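Local coordinates for protein EF0056 (Enterococcus faecalis, PDB 6ORI) that is of unknown function but, as part of the N-terminal region of an enterococcal surface protein with immunoglobulin-like domains, probably contributes to biofilm formation, at residues Q80-K90 / Q135-K146; P262-E271 / Y316-L326. One frame throughout, in Å; residues are numbered along the deposited sequence. Where two conformers were deposited one is given.

In the fold
Both contacts pair neighbouring antiparallel strands, and in each the segments stand 45 residues apart in sequence. Contact 1, strands 82-87 and 135-144, belongs to the many-stranded N-terminal sheet; contact 2, strands 264-269 and 318-322, lies in a four-stranded sheet of the second half of the chain, at whose margin 318-322 is the outermost strand. They follow one another along the chain and sit on opposite sides of its centre, their centres about 35 Å apart and their nearest atoms about 19 Å apart, without touching. Neither supplies a ligand to the calcium ion, whose site is formed by Ser162, Gly372, Asp374, Leu400 and Asp402.

Contact 1. Residues Q80-K90 / Q135-K146; sequences QYVEKIQVDPK and QTAPNGVITFEK
Thr143 O is gripped by two neighbouring amides at once, Glu83 N at 2.8 Å and Lys84 N at a longer 3.3 Å, both in its carbonyl plane. Two residues of one strand thus face one of the other, a classic beta bulge, and the register shifts by one between Val82 and Lys84. From there the antiparallel ladder is regular as far as Gln86 and Val141, which exchange a pair of bonds, and Thr143 N returns a nearly straight one to Lys84 O. A water joins Val141 O to Thr143 OG1. On the buried face, Ile85 and Ile142 lie side by side, and Val82 CG2, left beside its backbone N with CG1 anti to it (chi1 172°), touches both Ile142 CG2 and Phe144 CE2, the latter at 3.7 Å. This pair sits within the N-terminal antiparallel sheet, with strand 98-104 on the far side of 82-87 and strand 50-59 beyond 135-144. At one end Tyr81 O accepts Glu145 N. Lys146 CD lies over one face of the Tyr81 ring, 4.2 Å from the centroid in a CH-pi contact, and Gln80 CG over the other, both toward the rim; in one of its two conformers Glu145 puts OE1 at the ring edge, 3.2 Å from Tyr81 CD1. At the other end Asn139 (phi 66°) is the extra residue, and Asp88 N binds Pro138 O. Asn139 ND2 meets Asp88 OD2 at 3.0 Å, from the anti side and 34° out of the carboxylate plane; Asp88 OD1 salt-bridges Arg97, which also donates to Asn139 O and Gln86 OE1.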
loop_
_atom_site.group_PDB
_atom_site.type_symbol
_atom_site.label_atom_id
_atom_site.label_comp_id
_atom_site.label_asym_id
_atom_site.label_seq_id
_atom_site.Cartn_x
_atom_site.Cartn_y
_atom_site.Cartn_z
ATOM N N GLN A 80 -9.534 -11.690 -16.006
ATOM C CA GLN A 80 -10.134 -12.492 -17.065
ATOM C C GLN A 80 -11.360 -11.822 -17.690
ATOM O O GLN A 80 -11.714 -12.136 -18.825
ATOM C CB GLN A 80 -10.499 -13.868 -16.518
ATOM C CG GLN A 80 -11.584 -13.816 -15.471
ATOM C CD GLN A 80 -11.986 -15.181 -14.920
ATOM O OE1 GLN A 80 -12.060 -16.157 -15.660
ATOM N NE2 GLN A 80 -12.253 -15.242 -13.607
ATOM N N TYR A 81 -11.984 -10.897 -16.964
ATOM C CA TYR A 81 -13.195 -10.218 -17.431
ATOM C C TYR A 81 -13.017 -8.736 -17.707
ATOM O O TYR A 81 -13.975 -8.036 -18.004
ATOM C CB TYR A 81 -14.358 -10.413 -16.437
ATOM C CG TYR A 81 -14.856 -11.849 -16.402
ATOM C CD1 TYR A 81 -15.313 -12.461 -17.562
ATOM C CD2 TYR A 81 -14.857 -12.578 -15.230
ATOM C CE1 TYR A 81 -15.772 -13.770 -17.551
ATOM C CE2 TYR A 81 -15.318 -13.905 -15.212
ATOM C CZ TYR A 81 -15.771 -14.477 -16.374
ATOM O OH TYR A 81 -16.220 -15.784 -16.354
ATOM N N VAL A 82 -11.803 -8.219 -17.619
ATOM C CA VAL A 82 -11.571 -6.803 -17.914
ATOM C C VAL A 82 -11.615 -6.573 -19.421
ATOM O O VAL A 82 -10.972 -7.299 -20.178
ATOM C CB VAL A 82 -10.225 -6.309 -17.375
ATOM C CG1 VAL A 82 -9.912 -4.897 -17.856
ATOM C CG2 VAL A 82 -10.211 -6.343 -15.850
ATOM N N GLU A 83 -12.397 -5.585 -19.854
ATOM C CA GLU A 83 -12.414 -5.181 -21.253
ATOM C C GLU A 83 -11.540 -3.978 -21.526
ATOM O O GLU A 83 -10.856 -3.934 -22.546
ATOM C CB GLU A 83 -13.839 -4.882 -21.719
ATOM C CG GLU A 83 -13.851 -4.466 -23.196
ATOM C CD GLU A 83 -15.208 -4.504 -23.846
ATOM O OE1 GLU A 83 -16.100 -5.247 -23.385
ATOM O OE2 GLU A 83 -15.377 -3.771 -24.849
ATOM N N LYS A 84 -11.566 -2.989 -20.648
ATOM C CA LYS A 84 -10.885 -1.733 -20.884
ATOM C C LYS A 84 -10.548 -1.072 -19.551
ATOM O O LYS A 84 -11.304 -1.212 -18.596
ATOM C CB LYS A 84 -11.854 -0.854 -21.719
ATOM C CG LYS A 84 -11.575 0.625 -21.850
ATOM C CD LYS A 84 -12.710 1.330 -22.665
ATOM C CE LYS A 84 -14.146 1.114 -22.103
ATOM N NZ LYS A 84 -15.254 1.878 -22.837
ATOM N N ILE A 85 -9.416 -0.370 -19.496
ATOM C CA ILE A 85 -9.059 0.458 -18.338
ATOM C C ILE A 85 -8.589 1.797 -18.885
ATOM O O ILE A 85 -7.718 1.842 -19.767
ATOM C CB ILE A 85 -7.942 -0.172 -17.500
ATOM C CG1 ILE A 85 -8.300 -1.605 -17.099
ATOM C CG2 ILE A 85 -7.666 0.713 -16.303
ATOM C CD1 ILE A 85 -7.256 -2.271 -16.236
ATOM N N GLN A 86 -9.165 2.887 -18.376
ATOM C CA GLN A 86 -8.777 4.234 -18.777
ATOM C C GLN A 86 -8.682 5.128 -17.554
ATOM O O GLN A 86 -9.222 4.806 -16.490
ATOM C CB GLN A 86 -9.789 4.862 -19.746
ATOM C CG GLN A 86 -9.935 4.150 -21.073
ATOM C CD GLN A 86 -10.863 4.901 -21.993
ATOM O OE1 GLN A 86 -11.492 5.871 -21.579
ATOM N NE2 GLN A 86 -10.921 4.495 -23.256
ATOM N N VAL A 87 -7.974 6.248 -17.697
ATOM C CA VAL A 87 -7.817 7.225 -16.621
ATOM C C VAL A 87 -7.441 8.552 -17.251
ATOM O O VAL A 87 -6.846 8.566 -18.321
ATOM C CB VAL A 87 -6.747 6.762 -15.601
ATOM C CG1 VAL A 87 -5.350 6.782 -16.204
ATOM C CG2 VAL A 87 -6.775 7.614 -14.357
ATOM N N ASP A 88 -7.775 9.662 -16.599
ATOM C CA ASP A 88 -7.365 10.965 -17.084
ATOM C C ASP A 88 -5.967 11.274 -16.558
ATOM O O ASP A 88 -5.633 10.894 -15.446
ATOM C CB ASP A 88 -8.321 12.050 -16.617
ATOM C CG ASP A 88 -9.675 11.995 -17.275
ATOM O OD1 ASP A 88 -9.832 11.324 -18.320
ATOM O OD2 ASP A 88 -10.588 12.671 -16.743
ATOM N N PRO A 89 -5.161 12.016 -17.322
ATOM C CA PRO A 89 -3.888 12.506 -16.804
ATOM C C PRO A 89 -4.119 13.606 -15.784
ATOM O O PRO A 89 -5.215 14.145 -15.670
ATOM C CB PRO A 89 -3.199 13.068 -18.038
ATOM C CG PRO A 89 -4.305 13.432 -18.945
ATOM C CD PRO A 89 -5.381 12.436 -18.712
ATOM N N LYS A 90 -3.078 13.926 -15.035
ATOM C CA LYS A 90 -3.137 15.060 -14.138
ATOM C C LYS A 90 -3.567 16.302 -14.907
ATOM O O LYS A 90 -3.068 16.555 -16.009
ATOM C CB LYS A 90 -1.769 15.269 -13.510
ATOM C CG LYS A 90 -1.750 16.278 -12.358
ATOM C CD LYS A 90 -0.962 17.514 -12.728
ATOM C CE LYS A 90 -1.078 18.559 -11.655
ATOM N NZ LYS A 90 -0.727 19.879 -12.176
ATOM N N GLN A 135 0.545 14.255 -7.140
ATOM C CA GLN A 135 -0.265 14.389 -8.345
ATOM C C GLN A 135 -1.359 13.341 -8.387
ATOM O O GLN A 135 -1.175 12.224 -7.946
ATOM C CB GLN A 135 0.620 14.285 -9.597
ATOM C CG GLN A 135 1.770 15.279 -9.630
ATOM C CD GLN A 135 2.386 15.374 -10.985
ATOM O OE1 GLN A 135 1.685 15.377 -11.985
ATOM N NE2 GLN A 135 3.695 15.462 -11.028
ATOM N N THR A 136 -2.506 13.713 -8.961
ATOM C CA THR A 136 -3.638 12.800 -9.147
ATOM C C THR A 136 -3.983 12.656 -10.612
ATOM O O THR A 136 -4.125 13.659 -11.330
ATOM C CB THR A 136 -4.877 13.292 -8.397
ATOM O OG1 THR A 136 -4.566 13.347 -7.003
ATOM C CG2 THR A 136 -6.088 12.376 -8.618
ATOM N N ALA A 137 -4.126 11.400 -11.020
ATOM C CA ALA A 137 -4.699 11.036 -12.310
ATOM C C ALA A 137 -6.116 10.608 -11.985
ATOM O O ALA A 137 -6.310 9.524 -11.428
ATOM C CB ALA A 137 -3.916 9.892 -12.945
ATOM N N PRO A 138 -7.112 11.471 -12.269
ATOM C CA PRO A 138 -8.490 11.226 -11.835
ATOM C C PRO A 138 -9.331 10.402 -12.817
ATOM O O PRO A 138 -8.906 10.141 -13.951
ATOM C CB PRO A 138 -9.035 12.644 -11.722
ATOM C CG PRO A 138 -8.393 13.351 -12.858
ATOM C CD PRO A 138 -6.990 12.798 -12.896
ATOM N N ASN A 139 -10.511 9.982 -12.378
ATOM C CA ASN A 139 -11.547 9.448 -13.268
ATOM C C ASN A 139 -11.118 8.144 -13.913
ATOM O O ASN A 139 -11.429 7.855 -15.072
ATOM C CB ASN A 139 -11.972 10.484 -14.320
ATOM C CG ASN A 139 -12.492 11.727 -13.685
ATOM O OD1 ASN A 139 -13.278 11.666 -12.747
ATOM N ND2 ASN A 139 -12.033 12.860 -14.164
ATOM N N GLY A 140 -10.387 7.342 -13.171
ATOM C CA GLY A 140 -10.047 6.008 -13.629
ATOM C C GLY A 140 -11.260 5.118 -13.615
ATOM O O GLY A 140 -12.068 5.178 -12.704
ATOM N N VAL A 141 -11.375 4.272 -14.625
ATOM C CA VAL A 141 -12.470 3.314 -14.722
ATOM C C VAL A 141 -11.925 2.008 -15.274
ATOM O O VAL A 141 -11.312 1.985 -16.343
ATOM C CB VAL A 141 -13.637 3.805 -15.638
ATOM C CG1 VAL A 141 -14.732 2.760 -15.677
ATOM C CG2 VAL A 141 -14.210 5.114 -15.158
ATOM N N ILE A 142 -12.119 0.933 -14.518
ATOM C CA ILE A 142 -11.968 -0.424 -15.034
ATOM C C ILE A 142 -13.335 -0.886 -15.489
ATOM O O ILE A 142 -14.273 -0.925 -14.706
ATOM C CB ILE A 142 -11.455 -1.401 -13.971
ATOM C CG1 ILE A 142 -10.118 -0.937 -13.347
ATOM C CG2 ILE A 142 -11.290 -2.806 -14.593
ATOM C CD1 ILE A 142 -9.730 -1.715 -12.084
ATOM N N THR A 143 -13.450 -1.241 -16.755
ATOM C CA THR A 143 -14.714 -1.691 -17.337
ATOM C C THR A 143 -14.642 -3.187 -17.606
ATOM O O THR A 143 -13.732 -3.649 -18.281
ATOM C CB THR A 143 -14.988 -0.944 -18.655
ATOM O OG1 THR A 143 -15.110 0.451 -18.403
ATOM C CG2 THR A 143 -16.276 -1.421 -19.307
ATOM N N PHE A 144 -15.656 -3.917 -17.146
ATOM C CA PHE A 144 -15.703 -5.379 -17.239
ATOM C C PHE A 144 -16.685 -5.865 -18.295
ATOM O O PHE A 144 -17.616 -5.158 -18.654
ATOM C CB PHE A 144 -16.069 -5.987 -15.863
ATOM C CG PHE A 144 -15.004 -5.816 -14.790
ATOM C CD1 PHE A 144 -14.975 -4.684 -14.013
ATOM C CD2 PHE A 144 -14.039 -6.778 -14.585
ATOM C CE1 PHE A 144 -13.984 -4.525 -13.031
ATOM C CE2 PHE A 144 -13.078 -6.633 -13.607
ATOM C CZ PHE A 144 -13.040 -5.482 -12.842
ATOM N N GLU A 145 -16.476 -7.097 -18.759
ATOM C CA GLU A 145 -17.354 -7.743 -19.742
ATOM C C GLU A 145 -18.722 -8.084 -19.199
ATOM O O GLU A 145 -19.683 -8.229 -19.963
ATOM C CB GLU A 145 -16.726 -9.057 -20.202
ATOM C CG GLU A 145 -15.434 -8.896 -20.954
ATOM C CD GLU A 145 -14.773 -10.232 -21.250
ATOM O OE1 GLU A 145 -15.003 -11.208 -20.492
ATOM O OE2 GLU A 145 -14.015 -10.308 -22.238
ATOM N N LYS A 146 -18.784 -8.260 -17.885
ATOM C CA LYS A 146 -20.005 -8.655 -17.178
ATOM C C LYS A 146 -20.126 -7.786 -15.955
ATOM O O LYS A 146 -19.149 -7.196 -15.489
ATOM C CB LYS A 146 -19.903 -10.102 -16.656
ATOM C CG LYS A 146 -19.722 -11.173 -17.682
ATOM C CD LYS A 146 -19.477 -12.516 -16.965
ATOM C CE LYS A 146 -19.194 -13.646 -17.940
ATOM N NZ LYS A 146 -20.385 -13.971 -18.770
HETATM O O HOH W 1 -11.563 -9.641 -21.323
HETATM O O HOH W 2 -15.277 -7.900 -24.205
HETATM O O HOH W 3 -12.805 1.874 -18.761
#

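Contact 2. Residues P262-E271 / Y316-L326; sequences PWYANYKIDE and YGMGSITDNDL
Thr322 turns OG1 away from its own backbone N (chi1 -170°) to reach Trp263 O, while its CB comes over the ring of Tyr264. The hydroxyl donates to Trp263 O at 2.7 Å, from 40° above the carbonyl plane. CB lies over the centre of the Tyr264 ring, 3.5 Å from the centroid, a close CH-pi contact with CG2 leaning toward Tyr264 CZ. Tyr267 takes the crowded chi1 of 43°, which folds its ring across the Gly319 backbone; Gly319 O sits over the centre of one ring face. Gly319 CA lies 3.5 Å from Tyr267 CE2, so the ring rests directly on the backbone. The strands are antiparallel: 318-322 is the outermost strand of a four-stranded sheet and 264-269 the next one in, with strand 375-382 flanking it on its other side. Backbone pairs Ala265 with Ile321 and Tyr267 with Gly319 hold them, and Ile269 N adds a bond to Gly317 O at 2.9 Å. Between these, Lys268 CG packs 3.6 Å from Met318 CG; water bridges Lys268 NZ, Ile269 O and Tyr316 O. The phenol oxygen of Tyr267 bonds to Ala306 O.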
loop_
_atom_site.group_PDB
_atom_site.type_symbol
_atom_site.label_atom_id
_atom_site.label_comp_id
_atom_site.label_asym_id
_atom_site.label_seq_id
_atom_site.Cartn_x
_atom_site.Cartn_y
_atom_site.Cartn_z
ATOM N N PRO A 262 -1.792 14.781 21.516
ATOM C CA PRO A 262 -0.921 14.059 20.600
ATOM C C PRO A 262 -1.678 13.012 19.806
ATOM O O PRO A 262 -2.618 12.365 20.264
ATOM C CB PRO A 262 0.103 13.428 21.545
ATOM C CG PRO A 262 -0.688 13.155 22.792
ATOM C CD PRO A 262 -1.645 14.318 22.914
ATOM N N TRP A 263 -1.241 12.850 18.570
ATOM C CA TRP A 263 -1.800 11.791 17.742
ATOM C C TRP A 263 -1.234 10.439 18.144
ATOM O O TRP A 263 -0.190 10.347 18.799
ATOM C CB TRP A 263 -1.481 12.016 16.274
ATOM C CG TRP A 263 -2.206 13.155 15.619
ATOM C CD1 TRP A 263 -3.045 14.066 16.198
ATOM C CD2 TRP A 263 -2.135 13.494 14.242
ATOM N NE1 TRP A 263 -3.505 14.956 15.248
ATOM C CE2 TRP A 263 -2.946 14.621 14.041
ATOM C CE3 TRP A 263 -1.454 12.947 13.148
ATOM C CZ2 TRP A 263 -3.102 15.205 12.788
ATOM C CZ3 TRP A 263 -1.600 13.532 11.910
ATOM C CH2 TRP A 263 -2.420 14.663 11.745
ATOM N N TYR A 264 -1.953 9.398 17.728
ATOM C CA TYR A 264 -1.546 8.014 17.934
ATOM C C TYR A 264 -1.307 7.338 16.608
ATOM O O TYR A 264 -2.055 7.562 15.640
ATOM C CB TYR A 264 -2.612 7.231 18.691
ATOM C CG TYR A 264 -2.699 7.592 20.155
ATOM C CD1 TYR A 264 -3.070 8.874 20.544
ATOM C CD2 TYR A 264 -2.354 6.689 21.140
ATOM C CE1 TYR A 264 -3.156 9.229 21.890
ATOM C CE2 TYR A 264 -2.442 7.035 22.495
ATOM C CZ TYR A 264 -2.831 8.313 22.849
ATOM O OH TYR A 264 -2.904 8.665 24.192
ATOM N N ALA A 265 -0.263 6.521 16.573
ATOM C CA ALA A 265 -0.021 5.567 15.498
ATOM C C ALA A 265 -0.709 4.272 15.894
ATOM O O ALA A 265 -0.504 3.779 17.004
ATOM C CB ALA A 265 1.489 5.368 15.349
ATOM N N ASN A 266 -1.539 3.751 15.000
ATOM C CA ASN A 266 -2.374 2.574 15.255
ATOM C C ASN A 266 -2.081 1.463 14.286
ATOM O O ASN A 266 -1.802 1.716 13.110
ATOM C CB ASN A 266 -3.888 2.878 15.119
ATOM C CG ASN A 266 -4.373 3.886 16.095
ATOM O OD1 ASN A 266 -4.910 3.515 17.144
ATOM N ND2 ASN A 266 -4.186 5.153 15.791
ATOM N N TYR A 267 -2.186 0.231 14.766
ATOM C CA TYR A 267 -1.899 -0.943 13.958
ATOM C C TYR A 267 -2.795 -2.059 14.444
ATOM O O TYR A 267 -3.134 -2.141 15.622
ATOM C CB TYR A 267 -0.398 -1.302 14.030
ATOM C CG TYR A 267 0.144 -1.197 15.443
ATOM C CD1 TYR A 267 0.590 -0.003 15.953
ATOM C CD2 TYR A 267 0.156 -2.295 16.279
ATOM C CE1 TYR A 267 1.034 0.112 17.280
ATOM C CE2 TYR A 267 0.593 -2.198 17.584
ATOM C CZ TYR A 267 1.025 -0.994 18.085
ATOM O OH TYR A 267 1.435 -0.894 19.401
ATOM N N LYS A 268 -3.183 -2.906 13.513
ATOM C CA LYS A 268 -4.038 -4.047 13.791
ATOM C C LYS A 268 -3.538 -5.223 13.004
ATOM O O LYS A 268 -3.282 -5.122 11.796
ATOM C CB LYS A 268 -5.492 -3.759 13.410
ATOM C CG LYS A 268 -6.464 -4.880 13.809
ATOM C CD LYS A 268 -7.897 -4.529 13.406
ATOM C CE LYS A 268 -8.905 -5.506 14.003
ATOM N NZ LYS A 268 -8.644 -6.903 13.570
ATOM N N ILE A 269 -3.342 -6.352 13.668
ATOM C CA ILE A 269 -2.903 -7.550 12.967
ATOM C C ILE A 269 -3.932 -8.651 13.111
ATOM O O ILE A 269 -4.620 -8.764 14.127
ATOM C CB ILE A 269 -1.513 -8.040 13.423
ATOM C CG1 ILE A 269 -1.571 -8.741 14.789
ATOM C CG2 ILE A 269 -0.522 -6.870 13.435
ATOM C CD1 ILE A 269 -0.326 -9.538 15.117
ATOM N N ASP A 270 -3.997 -9.463 12.069
ATOM C CA ASP A 270 -4.956 -10.537 11.958
ATOM C C ASP A 270 -4.987 -11.350 13.253
ATOM O O ASP A 270 -3.953 -11.737 13.772
ATOM C CB ASP A 270 -4.530 -11.437 10.786
ATOM C CG ASP A 270 -5.608 -12.404 10.367
ATOM O OD1 ASP A 270 -5.948 -13.323 11.140
ATOM O OD2 ASP A 270 -6.103 -12.236 9.242
ATOM N N GLU A 271 -6.191 -11.590 13.767
ATOM C CA GLU A 271 -6.339 -12.259 15.048
ATOM C C GLU A 271 -5.620 -13.615 15.093
ATOM O O GLU A 271 -5.105 -14.009 16.124
ATOM C CB GLU A 271 -7.827 -12.421 15.410
ATOM C CG GLU A 271 -8.654 -13.197 14.403
ATOM C CD GLU A 271 -10.089 -13.395 14.844
ATOM O OE1 GLU A 271 -10.341 -13.407 16.068
ATOM O OE2 GLU A 271 -10.967 -13.538 13.965
ATOM N N TYR A 316 -8.738 -6.965 20.390
ATOM C CA TYR A 316 -7.784 -8.046 20.159
ATOM C C TYR A 316 -6.981 -7.819 18.871
ATOM O O TYR A 316 -7.540 -7.548 17.819
ATOM C CB TYR A 316 -8.514 -9.382 20.080
ATOM C CG TYR A 316 -7.586 -10.556 20.104
ATOM C CD1 TYR A 316 -7.092 -11.038 21.287
ATOM C CD2 TYR A 316 -7.204 -11.178 18.935
ATOM C CE1 TYR A 316 -6.223 -12.120 21.329
ATOM C CE2 TYR A 316 -6.334 -12.256 18.953
ATOM C CZ TYR A 316 -5.863 -12.734 20.152
ATOM O OH TYR A 316 -5.004 -13.809 20.195
ATOM N N GLY A 317 -5.660 -7.906 18.995
ATOM C CA GLY A 317 -4.763 -7.725 17.862
ATOM C C GLY A 317 -4.465 -6.283 17.479
ATOM O O GLY A 317 -3.737 -6.052 16.531
ATOM N N MET A 318 -4.990 -5.317 18.227
ATOM C CA MET A 318 -4.746 -3.895 17.957
ATOM C C MET A 318 -3.786 -3.314 18.969
ATOM O O MET A 318 -3.757 -3.732 20.125
ATOM C CB MET A 318 -6.042 -3.090 18.043
ATOM C CG MET A 318 -7.102 -3.486 17.028
ATOM S SD MET A 318 -8.759 -2.778 17.361
ATOM C CE MET A 318 -8.371 -1.030 17.365
ATOM N N GLY A 319 -3.046 -2.303 18.547
ATOM C CA GLY A 319 -2.260 -1.525 19.465
ATOM C C GLY A 319 -2.115 -0.115 18.943
ATOM O O GLY A 319 -2.503 0.204 17.816
ATOM N N SER A 320 -1.589 0.745 19.800
ATOM C CA SER A 320 -1.309 2.110 19.451
ATOM C C SER A 320 -0.213 2.657 20.325
ATOM O O SER A 320 0.084 2.104 21.378
ATOM C CB SER A 320 -2.557 2.973 19.569
ATOM O OG SER A 320 -2.960 3.121 20.919
ATOM N N ILE A 321 0.390 3.735 19.863
ATOM C CA ILE A 321 1.439 4.420 20.598
ATOM C C ILE A 321 1.351 5.898 20.305
ATOM O O ILE A 321 0.956 6.299 19.233
ATOM C CB ILE A 321 2.837 3.867 20.292
ATOM C CG1 ILE A 321 3.869 4.500 21.245
ATOM C CG2 ILE A 321 3.156 4.039 18.794
ATOM C CD1 ILE A 321 5.144 3.729 21.357
ATOM N N THR A 322 1.670 6.691 21.316
ATOM C CA THR A 322 1.789 8.126 21.159
ATOM C C THR A 322 3.096 8.603 21.794
ATOM O O THR A 322 3.862 7.816 22.375
ATOM C CB THR A 322 0.591 8.860 21.751
ATOM O OG1 THR A 322 0.649 10.232 21.352
ATOM C CG2 THR A 322 0.574 8.811 23.260
ATOM N N ASP A 323 3.314 9.909 21.715
ATOM C CA ASP A 323 4.416 10.578 22.375
ATOM C C ASP A 323 4.027 12.035 22.503
ATOM O O ASP A 323 3.317 12.572 21.664
ATOM C CB ASP A 323 5.717 10.457 21.560
ATOM C CG ASP A 323 6.959 10.782 22.395
ATOM O OD1 ASP A 323 7.309 11.966 22.517
ATOM O OD2 ASP A 323 7.561 9.858 23.002
ATOM N N ASN A 324 4.504 12.704 23.543
ATOM C CA ASN A 324 4.246 14.130 23.663
ATOM C C ASN A 324 4.921 14.940 22.570
ATOM O O ASN A 324 4.544 16.075 22.348
ATOM C CB ASN A 324 4.590 14.636 25.069
ATOM C CG ASN A 324 3.716 14.006 26.126
ATOM O OD1 ASN A 324 4.186 13.256 27.000
ATOM N ND2 ASN A 324 2.436 14.237 26.008
ATOM N N ASP A 325 5.885 14.330 21.890
ATOM C CA ASP A 325 6.376 14.835 20.608
ATOM C C ASP A 325 6.484 13.660 19.633
ATOM O O ASP A 325 7.506 12.975 19.559
ATOM C CB ASP A 325 7.713 15.565 20.718
ATOM C CG ASP A 325 8.182 16.092 19.388
ATOM O OD1 ASP A 325 7.470 15.917 18.374
ATOM O OD2 ASP A 325 9.281 16.699 19.349
ATOM N N LEU A 326 5.429 13.463 18.857
ATOM C CA LEU A 326 5.329 12.290 18.008
ATOM C C LEU A 326 6.373 12.257 16.909
ATOM O O LEU A 326 6.613 11.199 16.316
ATOM C CB LEU A 326 3.936 12.192 17.404
ATOM C CG LEU A 326 3.542 10.889 16.698
ATOM C CD1 LEU A 326 3.745 9.677 17.564
ATOM C CD2 LEU A 326 2.104 10.986 16.237
HETATM O O HOH W 4 -5.319 0.679 17.721
HETATM O O HOH W 5 1.996 -0.166 21.974
HETATM O O HOH W 6 -7.203 -8.503 15.195
HETATM O O HOH W 7 -6.021 -15.644 18.063
#